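DegT/DnrJ/EryC1/StrS aminotransferase (Brucella abortus 2308, PDB 4QGR) probably works as a pyridoxal-phosphate-dependent aminotransferase, moving amino groups between substrates in the manner of its DegT/DnrJ/EryC1/StrS relatives. Local coordinates at residues 86-89 with 94-97; 105-110 with 124-129; 145-150 with 321-326. All blocks are in the same frame, centred on the assembly; numbering follows the deposited sequence.

How the contacts relate
Contacts 1 and 2 meet in one sheet, where strands 83-88 and 105-109 are neighbours. Their centres lie about 11 Å apart. Val87 O is 2.9 Å from Val109 N, a probable hydrogen bond. Contact 1 packs the helix next to the cofactor, and contact 2 packs a second helix further from it. Contact 3 joins two loops, with its centre about 12 Å from that of contact 1. The two touch where Ser89 OG meets Pro326 CB at 3.3 Å. Contacts 2 and 3 do not touch; their nearest atoms are about 7 Å apart. Contacts 1 and 3 both border the pyridoxal-5'-phosphate pocket. Ala94 and Thr95 line it, and Tyr323 is hydrogen-bonded to Gln173, a cofactor-binding residue. Contact 2 is remote from the cofactor.

Contact 1. Residues 86-89 with 94-97; sequences FVPS and ATAE. With PLP (pyridoxal-5'-phosphate), chain E.
Val87 packs its branched side chain against Thr95 and Ala96 at the start of helix 94-101. The better-packed part of the contact is mostly apolar. Val87 CG2 meets the methyl CB of Ala96 at 4.0 Å. The rotation of Val87 (chi1 -52°) turns CG2 to Ala96 and CG1 to the carbonyl of Thr95. Val87 CG1 lies 3.9 Å from Thr95 O. This oxygen is the polar exception: it is buried here and has no hydrogen-bond partner in the model. Thr95 CG2 fills the angle between two strand residues. Thr95 CG2 is 4.0 Å from Pro88 CD and also touches Val87 CB. The Pro88 and Thr95 side chains are roughly perpendicular.

With chi1 of Thr95 at -48°, CG2 is turned to the strand and OG1 away from it. Thr95 OG1 is hydrogen-bonded to Asp170 OD2 and Thr91 OG1.

The whole contact is buried and has no solvent side. Its looser part lies at the two ends of the helix segment. Ala94 does not touch the strand segment; its methyl group packs on the cofactor, with Ala94 CB 3.8 Å from C6 of pyridoxal-5'-phosphate. Thr95 OG1 is 3.9 Å from N1 of the cofactor, and this approach is not a hydrogen bond. Glu97 does not reach the strand segment either; its carboxylate is hydrogen-bonded to His227 and Gly240 of the second subunit.

The contact belongs to a beta-alpha-beta unit made of strand 83-88, helix 94-101 and strand 105-109. Phe108 of strand 105-109 touches both Val87 and Ala96. Phe86 packs against helix 120-133 instead, so the two helices cover different faces of the sheet.

Contact 2. Residues 105-110 with 124-129; sequences EPVFVD and EAAIAA
Val107 and Val109 of strand 105-109 pack on Ala126 of helix 120-133. This is helix-on-sheet packing in the alpha/beta cofactor domain, consistent with a fold type I pyridoxal-phosphate enzyme. Helix 120-133 follows the strand and leads to strand 137-141. The two strands run parallel with strand 83-88 between them, a beta-alpha-beta crossover that skips one strand.

The direct contacts are all apolar. The methyl group of Ala126 points at the strand and reaches both valines. Val107 uses CG1, which is 4.4 Å from Ala126 CB. This branch is anti to the backbone N (chi1 179°). Val109 has nearly the same torsion but offers its other branch, CG2, from further along the strand. The approach is light, with 80 Å² buried between the segments.

Backbone hydrogen bonds hold the helix itself. Ala128 N binds Glu124 O at 3.0 Å, and Ala129 N binds Ala125 O at 2.9 Å.

The polar links run to residues outside the two segments. Glu105 forms a salt bridge with Arg135, just beyond the helix. Asp110 N is hydrogen-bonded to Gln122 OE1, which ties the end of the strand to the first turns of the same helix.

Phe108, between the two valines in sequence, points to the opposite side of the sheet. The two valines are part of the face turned to helix 120-133. Their closest approach to the helix segment is Val109 CG2 to Ala126 CB, at 4.3 Å.

Contact 3. Residues 145-150 with 321-326; sequences DLFGLA and IYYVKP
Phe147 sets the edge of its ring against the backbone of Tyr322. This is a loop-loop contact at the cofactor pocket, and the Tyr322-Tyr323 peptide bond in it is cis. One loop follows strand 137-141 of the cofactor domain's large sheet, the other follows helix 305-314.

Tyr322 O lies near the plane of the Phe147 ring, 3.6 Å from Phe147 CZ. Phe147 CE1 also meets Tyr322 CB at 3.8 Å. Over one face of the Phe147 ring sits CG of its own neighbour Leu146, 3.8 Å above the plane.

Tyr322 CB lies over the centre of one face of the Tyr323 ring, while the Tyr322 ring itself leads away from the opposing loop. Leu146 comes to the edge of the Tyr323 ring, and the two side chains run antiparallel alongside one another.

Gln173 links both loops. Its OE1 is hydrogen-bonded to Phe147 N and its NE2 to Tyr323 OH. Gln173 NE2 is also hydrogen-bonded to the cofactor, so Tyr323 probably helps to position it. The Tyr323 side chain itself comes within about 4 Å of the cofactor. Leu146 CD1 lies 3.9 Å from both CE2 and OH of Tyr323.

Contact 1. Residues 86-89 with 94-97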
loop_
_atom_site.group_PDB
_atom_site.type_symbol
_atom_site.label_atom_id
_atom_site.label_comp_id
_atom_site.label_asym_id
_atom_site.label_seq_id
_atom_site.Cartn_x
_atom_site.Cartn_y
_atom_site.Cartn_z
ATOM N N PHE A 86 -1.449 6.243 22.446
ATOM C CA PHE A 86 -0.748 7.490 22.823
ATOM C C PHE A 86 0.365 7.767 21.838
ATOM O O PHE A 86 1.204 6.887 21.613
ATOM C CB PHE A 86 -0.227 7.367 24.287
ATOM C CG PHE A 86 -1.343 7.122 25.241
ATOM C CD1 PHE A 86 -1.838 5.819 25.421
ATOM C CD2 PHE A 86 -2.046 8.180 25.782
ATOM C CE1 PHE A 86 -2.909 5.573 26.202
ATOM C CE2 PHE A 86 -3.126 7.943 26.605
ATOM C CZ PHE A 86 -3.581 6.653 26.809
ATOM N N VAL A 87 0.310 8.947 21.212
ATOM C CA VAL A 87 1.198 9.328 20.090
ATOM C C VAL A 87 1.642 10.776 20.236
ATOM O O VAL A 87 0.954 11.601 20.893
ATOM C CB VAL A 87 0.502 9.101 18.709
ATOM C CG1 VAL A 87 -0.036 7.685 18.642
ATOM C CG2 VAL A 87 -0.657 10.063 18.482
ATOM N N PRO A 88 2.803 11.118 19.631
ATOM C CA PRO A 88 3.104 12.544 19.562
ATOM C C PRO A 88 2.219 13.265 18.557
ATOM O O PRO A 88 1.660 12.655 17.654
ATOM C CB PRO A 88 4.566 12.574 19.082
ATOM C CG PRO A 88 5.023 11.164 19.025
ATOM C CD PRO A 88 3.814 10.309 18.927
ATOM N N SER A 89 2.030 14.562 18.787
ATOM C CA SER A 89 1.443 15.455 17.790
ATOM C C SER A 89 2.533 16.011 16.852
ATOM O O SER A 89 2.249 16.320 15.685
ATOM C CB SER A 89 0.727 16.592 18.523
ATOM O OG SER A 89 0.297 17.595 17.626
ATOM N N ALA A 94 0.904 9.947 9.578
ATOM C CA ALA A 94 0.728 8.503 9.684
ATOM C C ALA A 94 0.691 7.986 11.126
ATOM O O ALA A 94 -0.106 7.174 11.405
ATOM C CB ALA A 94 1.831 7.794 8.939
ATOM N N THR A 95 1.552 8.504 12.034
ATOM C CA THR A 95 1.646 8.014 13.426
ATOM C C THR A 95 0.247 8.022 14.119
ATOM O O THR A 95 -0.118 7.086 14.819
ATOM C CB THR A 95 2.685 8.846 14.211
ATOM O OG1 THR A 95 3.915 8.976 13.437
ATOM C CG2 THR A 95 2.989 8.228 15.597
ATOM N N ALA A 96 -0.516 9.107 13.953
ATOM C CA ALA A 96 -1.870 9.215 14.483
ATOM C C ALA A 96 -2.938 8.651 13.570
ATOM O O ALA A 96 -3.907 8.087 14.036
ATOM C CB ALA A 96 -2.219 10.649 14.808
ATOM N N GLU A 97 -2.764 8.818 12.264
ATOM C CA GLU A 97 -3.780 8.461 11.323
ATOM C C GLU A 97 -4.151 6.988 11.372
ATOM O O GLU A 97 -5.343 6.659 11.292
ATOM C CB GLU A 97 -3.309 8.827 9.927
ATOM C CG GLU A 97 -4.272 8.446 8.811
ATOM C CD GLU A 97 -3.623 8.740 7.457
ATOM O OE1 GLU A 97 -2.596 8.110 7.150
ATOM O OE2 GLU A 97 -4.112 9.683 6.757
HETATM N N1 PLP E . 6.159 7.816 10.457
HETATM C C2 PLP E . 7.009 8.855 10.363
HETATM C C2A PLP E . 7.665 9.457 11.582
HETATM C C3 PLP E . 7.367 9.349 9.005
HETATM O O3 PLP E . 8.246 10.339 8.902
HETATM C C4 PLP E . 6.655 8.771 7.834
HETATM C C4A PLP E . 6.892 9.057 6.402
HETATM O O4A PLP E . 8.002 9.253 5.952
HETATM C C5 PLP E . 5.739 7.652 8.094
HETATM C C6 PLP E . 5.543 7.236 9.413
HETATM C C5A PLP E . 4.994 6.986 6.959
HETATM O O4P PLP E . 5.872 6.274 6.076
HETATM P P PLP E . 5.522 6.141 4.512
HETATM O O1P PLP E . 6.431 5.052 3.947
HETATM O O2P PLP E . 4.044 5.874 4.384
HETATM O O3P PLP E . 5.932 7.528 3.990
#

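Contact 2. Residues 105-110 with 124-129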
loop_
_atom_site.group_PDB
_atom_site.type_symbol
_atom_site.label_atom_id
_atom_site.label_comp_id
_atom_site.label_asym_id
_atom_site.label_seq_id
_atom_site.Cartn_x
_atom_site.Cartn_y
_atom_site.Cartn_z
ATOM N N GLU A 105 -8.739 5.700 19.068
ATOM C CA GLU A 105 -8.520 7.145 19.146
ATOM C C GLU A 105 -7.093 7.419 19.528
ATOM O O GLU A 105 -6.581 6.832 20.455
ATOM C CB GLU A 105 -9.398 7.841 20.183
ATOM C CG GLU A 105 -10.877 7.761 19.926
ATOM C CD GLU A 105 -11.657 8.754 20.760
ATOM O OE1 GLU A 105 -11.075 9.665 21.398
ATOM O OE2 GLU A 105 -12.875 8.607 20.823
ATOM N N PRO A 106 -6.430 8.283 18.784
ATOM C CA PRO A 106 -5.159 8.782 19.273
ATOM C C PRO A 106 -5.354 9.725 20.442
ATOM O O PRO A 106 -6.403 10.402 20.568
ATOM C CB PRO A 106 -4.571 9.516 18.065
ATOM C CG PRO A 106 -5.779 9.982 17.301
ATOM C CD PRO A 106 -6.835 8.909 17.515
ATOM N N VAL A 107 -4.406 9.690 21.367
ATOM C CA VAL A 107 -4.346 10.672 22.446
ATOM C C VAL A 107 -2.990 11.333 22.312
ATOM O O VAL A 107 -1.951 10.648 22.356
ATOM C CB VAL A 107 -4.501 10.035 23.853
ATOM C CG1 VAL A 107 -4.397 11.122 24.907
ATOM C CG2 VAL A 107 -5.777 9.215 23.944
ATOM N N PHE A 108 -2.975 12.648 22.103
ATOM C CA PHE A 108 -1.741 13.375 21.801
ATOM C C PHE A 108 -0.889 13.823 22.981
ATOM O O PHE A 108 -1.390 14.362 23.937
ATOM C CB PHE A 108 -2.040 14.604 20.935
ATOM C CG PHE A 108 -2.515 14.274 19.542
ATOM C CD1 PHE A 108 -1.659 13.717 18.611
ATOM C CD2 PHE A 108 -3.795 14.633 19.143
ATOM C CE1 PHE A 108 -2.086 13.428 17.329
ATOM C CE2 PHE A 108 -4.219 14.385 17.851
ATOM C CZ PHE A 108 -3.348 13.778 16.939
ATOM N N VAL A 109 0.408 13.529 22.923
ATOM C CA VAL A 109 1.342 13.834 23.979
ATOM C C VAL A 109 2.357 14.822 23.430
ATOM O O VAL A 109 2.735 14.740 22.268
ATOM C CB VAL A 109 2.035 12.542 24.459
ATOM C CG1 VAL A 109 2.970 12.862 25.644
ATOM C CG2 VAL A 109 0.978 11.529 24.820
ATOM N N ASP A 110 2.834 15.747 24.239
ATOM C CA ASP A 110 3.790 16.745 23.770
ATOM C C ASP A 110 5.152 16.086 23.613
ATOM O O ASP A 110 5.372 14.927 24.032
ATOM C CB ASP A 110 3.927 17.902 24.768
ATOM C CG ASP A 110 4.233 19.239 24.110
ATOM O OD1 ASP A 110 4.440 19.308 22.886
ATOM O OD2 ASP A 110 4.208 20.244 24.866
ATOM N N GLU A 124 2.709 9.507 30.904
ATOM C CA GLU A 124 2.185 8.909 32.122
ATOM C C GLU A 124 0.884 9.587 32.577
ATOM O O GLU A 124 -0.107 8.923 32.938
ATOM C CB GLU A 124 3.282 8.929 33.225
ATOM C CG GLU A 124 2.920 8.097 34.454
ATOM C CD GLU A 124 4.139 7.771 35.316
ATOM O OE1 GLU A 124 4.813 8.702 35.798
ATOM O OE2 GLU A 124 4.444 6.579 35.500
ATOM N N ALA A 125 0.896 10.906 32.580
ATOM C CA ALA A 125 -0.301 11.697 32.952
ATOM C C ALA A 125 -1.480 11.481 32.006
ATOM O O ALA A 125 -2.634 11.442 32.464
ATOM C CB ALA A 125 0.041 13.147 33.016
ATOM N N ALA A 126 -1.185 11.324 30.723
ATOM C CA ALA A 126 -2.188 11.115 29.690
ATOM C C ALA A 126 -2.866 9.763 29.890
ATOM O O ALA A 126 -4.091 9.656 29.797
ATOM C CB ALA A 126 -1.552 11.193 28.301
ATOM N N ILE A 127 -2.072 8.734 30.206
ATOM C CA ILE A 127 -2.618 7.403 30.434
ATOM C C ILE A 127 -3.504 7.441 31.681
ATOM O O ILE A 127 -4.625 6.917 31.667
ATOM C CB ILE A 127 -1.522 6.368 30.614
ATOM C CG1 ILE A 127 -0.809 6.137 29.287
ATOM C CG2 ILE A 127 -2.099 5.081 31.191
ATOM C CD1 ILE A 127 0.532 5.494 29.402
ATOM N N ALA A 128 -3.021 8.090 32.742
ATOM C CA ALA A 128 -3.811 8.209 33.963
ATOM C C ALA A 128 -5.139 8.945 33.732
ATOM O O ALA A 128 -6.183 8.523 34.259
ATOM C CB ALA A 128 -3.021 8.857 35.106
ATOM N N ALA A 129 -5.112 10.026 32.978
ATOM C CA ALA A 129 -6.345 10.764 32.673
ATOM C C ALA A 129 -7.329 9.926 31.859
ATOM O O ALA A 129 -8.544 9.948 32.106
ATOM C CB ALA A 129 -6.035 12.061 31.954
#

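Contact 3. Residues 145-150 with 321-326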
loop_
_atom_site.group_PDB
_atom_site.type_symbol
_atom_site.label_atom_id
_atom_site.label_comp_id
_atom_site.label_asym_id
_atom_site.label_seq_id
_atom_site.Cartn_x
_atom_site.Cartn_y
_atom_site.Cartn_z
ATOM N N ASP A 145 10.917 8.068 16.673
ATOM C CA ASP A 145 12.299 8.444 16.733
ATOM C C ASP A 145 12.482 9.630 15.801
ATOM O O ASP A 145 12.889 9.464 14.674
ATOM C CB ASP A 145 13.185 7.304 16.278
ATOM C CG ASP A 145 12.997 6.049 17.093
ATOM O OD1 ASP A 145 12.733 6.149 18.321
ATOM O OD2 ASP A 145 13.125 4.938 16.504
ATOM N N LEU A 146 12.125 10.840 16.239
ATOM C CA LEU A 146 11.976 11.937 15.284
ATOM C C LEU A 146 13.325 12.376 14.756
ATOM O O LEU A 146 14.251 12.533 15.503
ATOM C CB LEU A 146 11.206 13.131 15.880
ATOM C CG LEU A 146 10.597 14.088 14.854
ATOM C CD1 LEU A 146 9.527 13.393 14.013
ATOM C CD2 LEU A 146 9.980 15.325 15.488
ATOM N N PHE A 147 13.414 12.593 13.459
ATOM C CA PHE A 147 14.642 13.080 12.768
ATOM C C PHE A 147 15.813 12.127 12.851
ATOM O O PHE A 147 16.933 12.483 12.486
ATOM C CB PHE A 147 15.078 14.502 13.229
ATOM C CG PHE A 147 13.978 15.553 13.127
ATOM C CD1 PHE A 147 13.062 15.561 12.076
ATOM C CD2 PHE A 147 13.855 16.509 14.097
ATOM C CE1 PHE A 147 12.072 16.540 11.992
ATOM C CE2 PHE A 147 12.851 17.514 14.003
ATOM C CZ PHE A 147 11.964 17.528 12.939
ATOM N N GLY A 148 15.538 10.921 13.332
ATOM C CA GLY A 148 16.596 9.878 13.454
ATOM C C GLY A 148 17.090 9.585 14.823
ATOM O O GLY A 148 17.895 8.643 15.013
ATOM N N LEU A 149 16.593 10.335 15.820
ATOM C CA LEU A 149 17.073 10.250 17.188
ATOM C C LEU A 149 16.160 9.342 18.009
ATOM O O LEU A 149 14.951 9.583 18.046
ATOM C CB LEU A 149 17.059 11.640 17.807
ATOM C CG LEU A 149 17.557 11.793 19.270
ATOM C CD1 LEU A 149 19.009 11.410 19.329
ATOM C CD2 LEU A 149 17.307 13.225 19.753
ATOM N N ALA A 150 16.729 8.317 18.679
ATOM C CA ALA A 150 15.898 7.362 19.399
ATOM C C ALA A 150 15.161 8.035 20.565
ATOM O O ALA A 150 15.733 8.862 21.302
ATOM C CB ALA A 150 16.717 6.192 19.937
ATOM N N ILE A 321 10.819 23.377 6.760
ATOM C CA ILE A 321 10.266 23.387 8.103
ATOM C C ILE A 321 9.510 22.090 8.323
ATOM O O ILE A 321 8.508 21.844 7.663
ATOM C CB ILE A 321 9.287 24.570 8.273
ATOM C CG1 ILE A 321 10.022 25.888 8.074
ATOM C CG2 ILE A 321 8.648 24.552 9.660
ATOM C CD1 ILE A 321 9.107 27.100 8.071
ATOM N N TYR A 322 10.006 21.279 9.238
ATOM C CA TYR A 322 9.316 20.096 9.771
ATOM C C TYR A 322 9.040 20.397 11.269
ATOM O O TYR A 322 9.969 20.375 12.061
ATOM C CB TYR A 322 10.235 18.869 9.646
ATOM C CG TYR A 322 10.455 18.461 8.214
ATOM C CD1 TYR A 322 9.410 17.927 7.465
ATOM C CD2 TYR A 322 11.703 18.598 7.607
ATOM C CE1 TYR A 322 9.593 17.598 6.130
ATOM C CE2 TYR A 322 11.904 18.239 6.293
ATOM C CZ TYR A 322 10.862 17.711 5.568
ATOM O OH TYR A 322 11.078 17.331 4.238
ATOM N N TYR A 323 7.803 20.677 11.699
ATOM C CA TYR A 323 6.572 20.549 10.937
ATOM C C TYR A 323 5.825 21.848 11.092
ATOM O O TYR A 323 5.886 22.506 12.146
ATOM C CB TYR A 323 5.704 19.409 11.488
ATOM C CG TYR A 323 6.336 18.074 11.260
ATOM C CD1 TYR A 323 6.118 17.391 10.093
ATOM C CD2 TYR A 323 7.165 17.495 12.227
ATOM C CE1 TYR A 323 6.739 16.182 9.845
ATOM C CE2 TYR A 323 7.783 16.290 11.992
ATOM C CZ TYR A 323 7.548 15.631 10.811
ATOM O OH TYR A 323 8.149 14.427 10.523
ATOM N N VAL A 324 5.125 22.226 10.038
ATOM C CA VAL A 324 4.440 23.486 10.018
ATOM C C VAL A 324 3.218 23.501 10.933
ATOM O O VAL A 324 2.940 24.536 11.543
ATOM C CB VAL A 324 4.052 23.855 8.562
ATOM C CG1 VAL A 324 3.143 25.048 8.515
ATOM C CG2 VAL A 324 5.330 24.159 7.777
ATOM N N LYS A 325 2.503 22.386 10.979
ATOM C CA LYS A 325 1.264 22.264 11.747
ATOM C C LYS A 325 1.322 20.934 12.479
ATOM O O LYS A 325 1.307 19.896 11.838
ATOM C CB LYS A 325 0.037 22.318 10.811
ATOM C CG LYS A 325 -0.998 23.296 11.261
ATOM C CD LYS A 325 -2.159 23.435 10.296
ATOM C CE LYS A 325 -3.466 23.503 11.077
ATOM N NZ LYS A 325 -4.341 24.566 10.523
ATOM N N PRO A 326 1.445 20.963 13.819
ATOM C CA PRO A 326 1.371 19.671 14.553
ATOM C C PRO A 326 0.014 19.017 14.373
ATOM O O PRO A 326 -0.969 19.679 14.104
ATOM C CB PRO A 326 1.636 20.072 15.998
ATOM C CG PRO A 326 1.129 21.470 16.089
ATOM C CD PRO A 326 1.458 22.111 14.737
#